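Local structure of TRNA threonylcarbamoyladenosine dehydratase (4D7A) at residues I126-S131 and V150-A155. The protein catalyses the ATP-dependent dehydration of threonylcarbamoyladenosine at position 37 of tRNAs to its cyclic form, and can accept sulfur from a cysteine desulfurase. Sequence-based numbering, arbitrary orientation.
Sequences IDAIDS and VTTGGA. With AMP (adenosine monophosphate), chain K.
The D127 carboxylate and T151 lie side by side; T151 OG1, the donor, is modelled 2.4 Å from D127 OD2, doubtfully short for a hydrogen bond. On the same side of the carboxylate plane, I129 N meets D127 OD1 at 3.0 Å, tilted 39° out of that plane: an Asx turn, well served by aspartate, that bends the chain off the strand. K135 salt-bridges to OD2. T152 OG1, held between its backbone N and carbonyl carbon (chi1 48°), donates to D127 O in the carbonyl plane. A threonine suits this place, supplying a donor where the strand pairing is ending. On the opposite sheet face, branched I126 and V150 pack CG1 to CG1. At the turn's end, I129 CG2 lies over the adenine face of AMP, 3.4 Å from N7, while the D130 carboxylate borders the linker to the phosphate, OD2 being 3.2 Å from C5' and OD1 3.3 Å from C8. With alanine at D130, a gap would probably open beside C5' and C8. The parallel strands 124-127 and 149-152 belong to a Rossmann-type beta-alpha-beta unit: helix 132-144 covers D127 and T151, helix 242-266 covers I126 and V150, and strands 32-36 and 202-206 flank the pair.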
loop_
_atom_site.group_PDB
_atom_site.type_symbol
_atom_site.label_atom_id
_atom_site.label_comp_id
_atom_site.label_asym_id
_atom_site.label_seq_id
_atom_site.Cartn_x
_atom_site.Cartn_y
_atom_site.Cartn_z
ATOM N N ILE B 126 -2.296 -6.854 -15.321
ATOM C CA ILE B 126 -1.944 -5.606 -14.644
ATOM C C ILE B 126 -0.633 -5.100 -15.241
ATOM O O ILE B 126 0.439 -5.716 -15.084
ATOM C CB ILE B 126 -1.837 -5.796 -13.122
ATOM C CG1 ILE B 126 -3.211 -6.240 -12.577
ATOM C CG2 ILE B 126 -1.378 -4.489 -12.429
ATOM C CD1 ILE B 126 -3.252 -6.466 -11.099
ATOM N N ASP B 127 -0.736 -3.984 -15.958
ATOM C CA ASP B 127 0.416 -3.412 -16.643
ATOM C C ASP B 127 1.102 -2.409 -15.734
ATOM O O ASP B 127 0.582 -1.316 -15.495
ATOM C CB ASP B 127 -0.000 -2.731 -17.947
ATOM C CG ASP B 127 1.034 -1.739 -18.423
ATOM O OD1 ASP B 127 2.235 -2.014 -18.227
ATOM O OD2 ASP B 127 0.654 -0.680 -18.968
ATOM N N ALA B 128 2.279 -2.781 -15.240
ATOM C CA ALA B 128 3.048 -1.925 -14.340
ATOM C C ALA B 128 4.424 -1.677 -14.929
ATOM O O ALA B 128 5.429 -1.650 -14.211
ATOM C CB ALA B 128 3.156 -2.553 -12.948
ATOM N N ILE B 129 4.460 -1.514 -16.249
ATOM C CA ILE B 129 5.697 -1.259 -16.993
ATOM C C ILE B 129 6.036 0.231 -16.968
ATOM O O ILE B 129 5.147 1.068 -17.117
ATOM C CB ILE B 129 5.563 -1.730 -18.459
ATOM C CG1 ILE B 129 5.212 -3.220 -18.523
ATOM C CG2 ILE B 129 6.817 -1.431 -19.247
ATOM C CD1 ILE B 129 4.759 -3.660 -19.912
ATOM N N ASP B 130 7.305 0.574 -16.778
ATOM C CA ASP B 130 7.656 1.986 -16.633
ATOM C C ASP B 130 8.266 2.596 -17.896
ATOM O O ASP B 130 8.598 3.778 -17.907
ATOM C CB ASP B 130 8.600 2.191 -15.430
ATOM C CG ASP B 130 9.955 1.533 -15.613
ATOM O OD1 ASP B 130 10.153 0.791 -16.599
ATOM O OD2 ASP B 130 10.831 1.755 -14.747
ATOM N N SER B 131 8.453 1.788 -18.938
ATOM C CA SER B 131 9.028 2.293 -20.187
ATOM C C SER B 131 8.041 2.191 -21.350
ATOM O O SER B 131 7.337 1.193 -21.500
ATOM C CB SER B 131 10.322 1.552 -20.525
ATOM O OG SER B 131 10.074 0.185 -20.748
ATOM N N VAL B 150 -5.629 -3.454 -16.845
ATOM C CA VAL B 150 -5.596 -2.143 -16.220
ATOM C C VAL B 150 -4.158 -1.679 -16.262
ATOM O O VAL B 150 -3.232 -2.456 -16.000
ATOM C CB VAL B 150 -6.174 -2.149 -14.767
ATOM C CG1 VAL B 150 -5.517 -3.210 -13.882
ATOM C CG2 VAL B 150 -6.079 -0.743 -14.148
ATOM N N THR B 151 -3.961 -0.431 -16.672
ATOM C CA THR B 151 -2.621 0.078 -16.772
ATOM C C THR B 151 -2.417 1.147 -15.711
ATOM O O THR B 151 -3.349 1.555 -15.005
ATOM C CB THR B 151 -2.306 0.629 -18.186
ATOM O OG1 THR B 151 -0.913 0.976 -18.256
ATOM C CG2 THR B 151 -3.157 1.849 -18.503
ATOM N N THR B 152 -1.165 1.514 -15.528
ATOM C CA THR B 152 -0.821 2.484 -14.505
ATOM C C THR B 152 0.031 3.557 -15.140
ATOM O O THR B 152 0.900 3.264 -15.962
ATOM C CB THR B 152 -0.083 1.811 -13.309
ATOM O OG1 THR B 152 0.974 0.973 -13.799
ATOM C CG2 THR B 152 -1.035 0.928 -12.527
ATOM N N GLY B 153 -0.228 4.812 -14.800
ATOM C CA GLY B 153 0.628 5.861 -15.296
ATOM C C GLY B 153 1.864 5.911 -14.413
ATOM O O GLY B 153 2.106 5.018 -13.597
ATOM N N GLY B 154 2.626 6.979 -14.537
ATOM C CA GLY B 154 3.812 7.148 -13.718
ATOM C C GLY B 154 3.441 7.423 -12.273
ATOM O O GLY B 154 2.556 8.237 -11.995
ATOM N N ALA B 155 4.100 6.732 -11.345
ATOM C CA ALA B 155 3.791 6.900 -9.923
ATOM C C ALA B 155 4.886 7.677 -9.191
ATOM O O ALA B 155 4.771 7.958 -7.996
ATOM C CB ALA B 155 3.566 5.526 -9.256
HETATM P P AMP K . 10.035 1.328 -11.160
HETATM O O1P AMP K . 9.457 1.477 -9.779
HETATM O O2P AMP K . 11.546 1.432 -11.158
HETATM O O3P AMP K . 9.418 2.240 -12.208
HETATM O "O5'" AMP K . 9.693 -0.171 -11.623
HETATM C "C5'" AMP K . 9.531 -0.530 -13.006
HETATM C "C4'" AMP K . 9.612 -2.029 -13.241
HETATM O "O4'" AMP K . 9.035 -2.389 -14.542
HETATM C "C3'" AMP K . 11.038 -2.614 -13.228
HETATM O "O3'" AMP K . 11.088 -3.772 -12.393
HETATM C "C2'" AMP K . 11.265 -3.029 -14.688
HETATM O "O2'" AMP K . 12.160 -4.103 -14.886
HETATM C "C1'" AMP K . 9.854 -3.380 -15.133
HETATM N N9 AMP K . 9.705 -3.413 -16.596
HETATM C C8 AMP K . 10.114 -2.430 -17.426
HETATM N N7 AMP K . 9.907 -2.748 -18.731
HETATM C C5 AMP K . 9.377 -3.983 -18.759
HETATM C C6 AMP K . 8.916 -4.911 -19.821
HETATM N N6 AMP K . 8.997 -4.579 -21.121
HETATM N N1 AMP K . 8.411 -6.105 -19.465
HETATM C C2 AMP K . 8.347 -6.464 -18.159
HETATM N N3 AMP K . 8.740 -5.679 -17.139
HETATM C C4 AMP K . 9.261 -4.436 -17.357
#